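Local coordinates for protein-tyrosine-phosphatase (Shewanella sp., PDB 2Z72) that removes phosphate from tyrosine phosphate esters as a cold-active phosphatase, probably using the two zinc ions held in its calcineurin-like phosphoesterase centre, at residues H207-E213 / N252-Y257; L227-V232 / L244-F249. All blocks are in the same frame, centred on the assembly; numbering follows the deposited sequence. Where two conformers were deposited one is given.

Contact 1: residues H207-E213 / N252-Y257; sequences HGGISSE and NGPTWY. With ZN (zinc ion), chain C.
S211 lies over one face of the Y257 ring: its CB sits 3.6 Å from the ring centroid and 12° off the ring normal, a CH-pi contact. The tyrosine ring is laid against S211 because Y257 CG stands anti to the backbone N (chi1 -176°), and this brings the ring edge to the G209 backbone. The serine OG leaves the ring and donates to N252 O, 2.9 Å away, in the carbonyl plane. One water accepts from S211 N and donates to G209 O and N252 O, tying both backbones together.

At the outer end the extended side chain of E213 crosses that of N252, carboxylate and amide planes 41° apart. N252 ND2 donates to E213 OE1 at 3.0 Å in a fairly straight bond, meeting the oxygen on its anti side, while OE2 of E213 forms a salt bridge with R217.

Toward the metals backbone bonds take over. P254 O takes two donors: G208 N at 2.8 Å in the carbonyl plane, and G209 N at 3.1 Å from above that plane. A side chain on G208 would collide with P254 O and Y257 N. At the inner end T255 O lies 3.2 Å from CD2 of H207, at the ring edge. On its other side ND1 is hydrogen-bonded to T112 O, which fixes the rotation of the imidazole and points NE2 at zinc, 2.0 Å away. D114, which with D78 and H80 also binds the second zinc, completes this site with N149, H286 and a water, one half of the dinuclear centre of calcineurin-like phosphoesterases.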
loop_
_atom_site.group_PDB
_atom_site.type_symbol
_atom_site.label_atom_id
_atom_site.label_comp_id
_atom_site.label_asym_id
_atom_site.label_seq_id
_atom_site.Cartn_x
_atom_site.Cartn_y
_atom_site.Cartn_z
ATOM N N HIS A 207 -2.444 -8.216 -1.018
ATOM C CA HIS A 207 -3.431 -7.403 -1.709
ATOM C C HIS A 207 -4.645 -8.182 -2.203
ATOM O O HIS A 207 -5.787 -7.773 -1.938
ATOM C CB HIS A 207 -2.729 -6.690 -2.866
ATOM C CG HIS A 207 -3.662 -5.770 -3.584
ATOM N ND1 HIS A 207 -4.178 -4.655 -2.954
ATOM C CD2 HIS A 207 -4.189 -5.782 -4.818
ATOM C CE1 HIS A 207 -4.999 -4.054 -3.775
ATOM N NE2 HIS A 207 -5.042 -4.691 -4.963
ATOM N N GLY A 208 -4.435 -9.259 -2.935
ATOM C CA GLY A 208 -5.496 -10.011 -3.597
ATOM C C GLY A 208 -5.933 -11.231 -2.833
ATOM O O GLY A 208 -7.079 -11.363 -2.377
ATOM N N GLY A 209 -4.998 -12.172 -2.662
ATOM C CA GLY A 209 -5.265 -13.412 -1.920
ATOM C C GLY A 209 -4.345 -14.484 -2.423
ATOM O O GLY A 209 -3.704 -14.385 -3.423
ATOM N N ILE A 210 -4.305 -15.613 -1.648
ATOM C CA ILE A 210 -3.454 -16.739 -1.962
ATOM C C ILE A 210 -4.349 -17.876 -2.468
ATOM O O ILE A 210 -5.230 -18.345 -1.762
ATOM C CB ILE A 210 -2.617 -17.157 -0.741
ATOM C CG1 ILE A 210 -1.909 -15.989 -0.066
ATOM C CG2 ILE A 210 -1.651 -18.293 -1.146
ATOM C CD1 ILE A 210 -0.837 -15.342 -0.914
ATOM N N SER A 211 -4.059 -18.300 -3.679
ATOM C CA SER A 211 -4.703 -19.420 -4.347
ATOM C C SER A 211 -3.951 -20.719 -4.056
ATOM O O SER A 211 -2.816 -20.713 -3.588
ATOM C CB SER A 211 -4.806 -19.200 -5.830
ATOM O OG SER A 211 -3.468 -19.179 -6.379
ATOM N N SER A 212 -4.576 -21.828 -4.357
ATOM C CA SER A 212 -3.978 -23.149 -4.096
ATOM C C SER A 212 -2.736 -23.360 -4.932
ATOM O O SER A 212 -1.845 -24.160 -4.579
ATOM C CB SER A 212 -5.030 -24.226 -4.363
ATOM O OG SER A 212 -5.931 -24.201 -3.237
ATOM N N GLU A 213 -2.597 -22.631 -6.032
ATOM C CA GLU A 213 -1.345 -22.707 -6.868
ATOM C C GLU A 213 -0.121 -22.315 -6.079
ATOM O O GLU A 213 0.970 -22.814 -6.396
ATOM C CB GLU A 213 -1.521 -21.875 -8.148
ATOM C CG GLU A 213 -0.347 -21.859 -9.100
ATOM C CD GLU A 213 -0.611 -21.298 -10.469
ATOM O OE1 GLU A 213 -1.750 -20.845 -10.653
ATOM O OE2 GLU A 213 0.386 -21.239 -11.262
ATOM N N ASN A 252 -3.948 -15.230 -11.141
ATOM C CA ASN A 252 -4.215 -16.151 -10.033
ATOM C C ASN A 252 -3.291 -15.916 -8.845
ATOM O O ASN A 252 -3.309 -16.676 -7.856
ATOM C CB ASN A 252 -4.022 -17.620 -10.485
ATOM C CG ASN A 252 -4.792 -18.611 -9.612
ATOM O OD1 ASN A 252 -5.908 -18.452 -9.127
ATOM N ND2 ASN A 252 -4.178 -19.766 -9.354
ATOM N N GLY A 253 -2.419 -14.902 -8.943
ATOM C CA GLY A 253 -1.375 -14.690 -7.980
ATOM C C GLY A 253 -1.755 -13.733 -6.865
ATOM O O GLY A 253 -2.895 -13.229 -6.786
ATOM N N PRO A 254 -0.820 -13.543 -5.941
ATOM C CA PRO A 254 -1.164 -12.814 -4.732
ATOM C C PRO A 254 -1.717 -11.414 -4.890
ATOM O O PRO A 254 -2.430 -10.977 -3.974
ATOM C CB PRO A 254 0.204 -12.788 -3.998
ATOM C CG PRO A 254 0.887 -14.076 -4.399
ATOM C CD PRO A 254 0.460 -14.289 -5.844
ATOM N N THR A 255 -1.374 -10.695 -5.951
ATOM C CA THR A 255 -1.843 -9.327 -6.088
ATOM C C THR A 255 -3.052 -9.148 -6.999
ATOM O O THR A 255 -3.612 -8.061 -7.018
ATOM C CB THR A 255 -0.719 -8.405 -6.571
ATOM O OG1 THR A 255 -0.248 -8.896 -7.813
ATOM C CG2 THR A 255 0.403 -8.340 -5.552
ATOM N N TRP A 256 -3.532 -10.219 -7.620
ATOM C CA TRP A 256 -4.737 -10.141 -8.456
ATOM C C TRP A 256 -5.824 -11.099 -8.050
ATOM O O TRP A 256 -6.975 -10.920 -8.449
ATOM C CB TRP A 256 -4.388 -10.398 -9.916
ATOM C CG TRP A 256 -3.687 -9.313 -10.628
ATOM C CD1 TRP A 256 -2.332 -9.078 -10.684
ATOM C CD2 TRP A 256 -4.280 -8.282 -11.395
ATOM N NE1 TRP A 256 -2.050 -7.996 -11.447
ATOM C CE2 TRP A 256 -3.237 -7.465 -11.908
ATOM C CE3 TRP A 256 -5.575 -7.942 -11.756
ATOM C CZ2 TRP A 256 -3.466 -6.359 -12.720
ATOM C CZ3 TRP A 256 -5.804 -6.854 -12.547
ATOM C CH2 TRP A 256 -4.759 -6.056 -13.031
ATOM N N TYR A 257 -5.517 -12.174 -7.313
ATOM C CA TYR A 257 -6.485 -13.223 -7.072
ATOM C C TYR A 257 -7.705 -12.720 -6.350
ATOM O O TYR A 257 -7.581 -12.057 -5.329
ATOM C CB TYR A 257 -5.813 -14.279 -6.207
ATOM C CG TYR A 257 -6.651 -15.515 -5.916
ATOM C CD1 TYR A 257 -7.164 -16.313 -6.956
ATOM C CD2 TYR A 257 -6.881 -15.896 -4.596
ATOM C CE1 TYR A 257 -7.900 -17.456 -6.656
ATOM C CE2 TYR A 257 -7.621 -17.042 -4.337
ATOM C CZ TYR A 257 -8.138 -17.801 -5.354
ATOM O OH TYR A 257 -8.848 -18.937 -5.037
HETATM ZN ZN ZN C . -6.075 -4.222 -6.616
HETATM O O HOH W 1 -2.455 -16.287 -5.159
HETATM O O HOH W 2 -7.347 -21.514 -5.134
HETATM O O HOH W 3 -5.118 -22.156 -7.684
HETATM O O HOH W 4 -7.743 -3.205 -6.795
#

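Contact 2: residues L227-V232 / L244-F249; sequences LYRANV and LLNFLF
Y228 and L248 join two helices, 221-231 and 243-249, in a right-angled helix-helix packing within the calcineurin-like phosphoesterase region of the chain, with helix 236-241 between the two in sequence. The short segments 227-231 and 244-249 cross at -99°, with axes 11.0 Å apart; such spacing leaves the gap to be filled by large side chains.

Leucines account for the aliphatic part. L227 directs CD1 between two residues of the other helix, 3.5 Å from L244 CD2 and 3.9 Å from L248 CD1, and crosses both side chains at about a right angle. Farther along, both methyl branches of L245 pack against the side chain of N231, again nearly perpendicular to it. L239 of helix 236-241 covers N231, L245 and F249.

The aromatic part is the pair Y228 and F249, whose side chains run antiparallel alongside one another. Centroids are 5.2 Å apart and the planes are steeply inclined, which fits neither a stack nor an edge-to-face pair. Y228 CD2 lies over one face of F249, 3.7 Å from its CE1, whereas the tip of F249 reaches on to the backbone of N231 and V232. Q152 of helix 149-156 touches both rings.

A single polar link accompanies this packing. The Y228 side chain leaves beside its backbone N (chi1 -81°) and runs across to L248, with CZ 3.7 Å from L248 CB. A phenylalanine in its place would probably keep much of the ring packing but leave the L248 carbonyl without its hydroxyl mate. That bond runs from Y228 OH to L248 O, 2.7 Å long, the carbonyl lying at the ring edge and the donor tilted 26° from the carbonyl plane.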
loop_
_atom_site.group_PDB
_atom_site.type_symbol
_atom_site.label_atom_id
_atom_site.label_comp_id
_atom_site.label_asym_id
_atom_site.label_seq_id
_atom_site.Cartn_x
_atom_site.Cartn_y
_atom_site.Cartn_z
ATOM N N LEU A 227 11.425 -12.216 -5.255
ATOM C CA LEU A 227 11.171 -12.187 -6.714
ATOM C C LEU A 227 10.361 -10.976 -7.122
ATOM O O LEU A 227 10.625 -10.418 -8.219
ATOM C CB LEU A 227 10.442 -13.478 -7.094
ATOM C CG LEU A 227 11.297 -14.730 -7.171
ATOM C CD1 LEU A 227 10.417 -15.953 -7.377
ATOM C CD2 LEU A 227 12.291 -14.619 -8.320
ATOM N N TYR A 228 9.419 -10.563 -6.287
ATOM C CA TYR A 228 8.644 -9.364 -6.612
ATOM C C TYR A 228 9.570 -8.137 -6.665
ATOM O O TYR A 228 9.453 -7.327 -7.593
ATOM C CB TYR A 228 7.578 -9.159 -5.587
ATOM C CG TYR A 228 6.318 -9.983 -5.742
ATOM C CD1 TYR A 228 5.789 -10.799 -4.750
ATOM C CD2 TYR A 228 5.573 -9.897 -6.923
ATOM C CE1 TYR A 228 4.676 -11.513 -4.903
ATOM C CE2 TYR A 228 4.394 -10.590 -7.081
ATOM C CZ TYR A 228 3.935 -11.400 -6.064
ATOM O OH TYR A 228 2.741 -12.098 -6.164
ATOM N N ARG A 229 10.478 -7.988 -5.714
ATOM C CA ARG A 229 11.362 -6.848 -5.746
ATOM C C ARG A 229 12.276 -6.904 -6.964
ATOM O O ARG A 229 12.585 -5.870 -7.567
ATOM C CB ARG A 229 12.196 -6.784 -4.459
ATOM C CG ARG A 229 11.443 -6.212 -3.269
ATOM C CD ARG A 229 12.302 -6.015 -2.057
ATOM N NE ARG A 229 12.607 -7.284 -1.361
ATOM C CZ ARG A 229 11.820 -7.827 -0.458
ATOM N NH1 ARG A 229 10.714 -7.275 -0.086
ATOM N NH2 ARG A 229 12.180 -8.968 0.125
ATOM N N ALA A 230 12.776 -8.079 -7.309
ATOM C CA ALA A 230 13.747 -8.225 -8.376
ATOM C C ALA A 230 13.160 -8.097 -9.755
ATOM O O ALA A 230 13.914 -7.851 -10.712
ATOM C CB ALA A 230 14.484 -9.579 -8.244
ATOM N N ASN A 231 11.861 -8.249 -9.883
ATOM C CA ASN A 231 11.259 -8.359 -11.214
ATOM C C ASN A 231 10.171 -7.388 -11.453
ATOM O O ASN A 231 9.565 -7.447 -12.539
ATOM C CB ASN A 231 10.741 -9.801 -11.466
ATOM C CG ASN A 231 11.923 -10.753 -11.481
ATOM O OD1 ASN A 231 12.237 -11.464 -10.461
ATOM N ND2 ASN A 231 12.615 -10.753 -12.600
ATOM N N VAL A 232 9.879 -6.444 -10.554
ATOM C CA VAL A 232 8.840 -5.458 -10.879
ATOM C C VAL A 232 9.217 -4.619 -12.100
ATOM O O VAL A 232 8.307 -4.141 -12.779
ATOM C CB VAL A 232 8.505 -4.663 -9.601
ATOM C CG1 VAL A 232 9.657 -3.752 -9.172
ATOM C CG2 VAL A 232 7.246 -3.842 -9.732
ATOM N N LEU A 244 6.998 -19.078 -13.030
ATOM C CA LEU A 244 6.765 -18.642 -11.657
ATOM C C LEU A 244 6.444 -17.164 -11.576
ATOM O O LEU A 244 5.518 -16.775 -10.826
ATOM C CB LEU A 244 7.993 -18.979 -10.824
ATOM C CG LEU A 244 7.973 -18.522 -9.378
ATOM C CD1 LEU A 244 6.768 -19.041 -8.639
ATOM C CD2 LEU A 244 9.232 -19.002 -8.628
ATOM N N LEU A 245 7.178 -16.342 -12.326
ATOM C CA LEU A 245 6.853 -14.928 -12.356
ATOM C C LEU A 245 5.453 -14.704 -12.911
ATOM O O LEU A 245 4.742 -13.790 -12.450
ATOM C CB LEU A 245 7.902 -14.132 -13.148
ATOM C CG LEU A 245 9.295 -14.107 -12.557
ATOM C CD1 LEU A 245 10.246 -13.318 -13.455
ATOM C CD2 LEU A 245 9.311 -13.599 -11.117
ATOM N N ASN A 246 5.065 -15.486 -13.898
ATOM C CA ASN A 246 3.740 -15.350 -14.491
ATOM C C ASN A 246 2.653 -15.564 -13.445
ATOM O O ASN A 246 1.714 -14.805 -13.286
ATOM C CB ASN A 246 3.662 -16.324 -15.658
ATOM C CG ASN A 246 2.375 -16.184 -16.443
ATOM O OD1 ASN A 246 1.297 -16.048 -15.844
ATOM N ND2 ASN A 246 2.442 -16.209 -17.764
ATOM N N PHE A 247 2.833 -16.619 -12.654
ATOM C CA PHE A 247 1.941 -16.852 -11.493
ATOM C C PHE A 247 1.906 -15.664 -10.564
ATOM O O PHE A 247 0.867 -15.146 -10.202
ATOM C CB PHE A 247 2.382 -18.083 -10.686
ATOM C CG PHE A 247 1.614 -18.190 -9.401
ATOM C CD1 PHE A 247 2.264 -18.128 -8.175
ATOM C CD2 PHE A 247 0.248 -18.307 -9.395
ATOM C CE1 PHE A 247 1.571 -18.173 -7.000
ATOM C CE2 PHE A 247 -0.476 -18.387 -8.229
ATOM C CZ PHE A 247 0.170 -18.296 -7.028
ATOM N N LEU A 248 3.075 -15.211 -10.108
ATOM C CA LEU A 248 3.165 -14.176 -9.106
ATOM C C LEU A 248 2.565 -12.860 -9.551
ATOM O O LEU A 248 1.987 -12.131 -8.735
ATOM C CB LEU A 248 4.627 -13.994 -8.638
ATOM C CG LEU A 248 5.210 -15.128 -7.798
ATOM C CD1 LEU A 248 6.711 -14.882 -7.583
ATOM C CD2 LEU A 248 4.458 -15.206 -6.478
ATOM N N PHE A 249 2.757 -12.512 -10.827
ATOM C CA PHE A 249 2.365 -11.189 -11.279
ATOM C C PHE A 249 1.001 -11.106 -11.898
ATOM O O PHE A 249 0.485 -9.967 -12.050
ATOM C CB PHE A 249 3.398 -10.641 -12.290
ATOM C CG PHE A 249 4.601 -10.024 -11.593
ATOM C CD1 PHE A 249 5.643 -10.754 -11.097
ATOM C CD2 PHE A 249 4.646 -8.658 -11.403
ATOM C CE1 PHE A 249 6.734 -10.179 -10.445
ATOM C CE2 PHE A 249 5.742 -8.088 -10.790
ATOM C CZ PHE A 249 6.759 -8.835 -10.285
#

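How the contacts relate
Both contacts are buried and lie on one side of the chain's centre, their own centres 12 Å apart. Helices 221-231 and 243-249 of contact 2 fall in sequence between the two loops of contact 1, so contact 1 closes a loop of chain that carries the pair. The chemistry follows position: contact 1, running up to zinc, relies on backbone donors, glycines and bound water, whereas contact 2, where the side chain of Y228 is about 12 Å from a bound zinc, is mainly leucine and aromatic packing. They also touch directly: P254 CD is 3.2 Å from Y228 OH, and F247 of helix 243-249 packs on S211, E213 and N252.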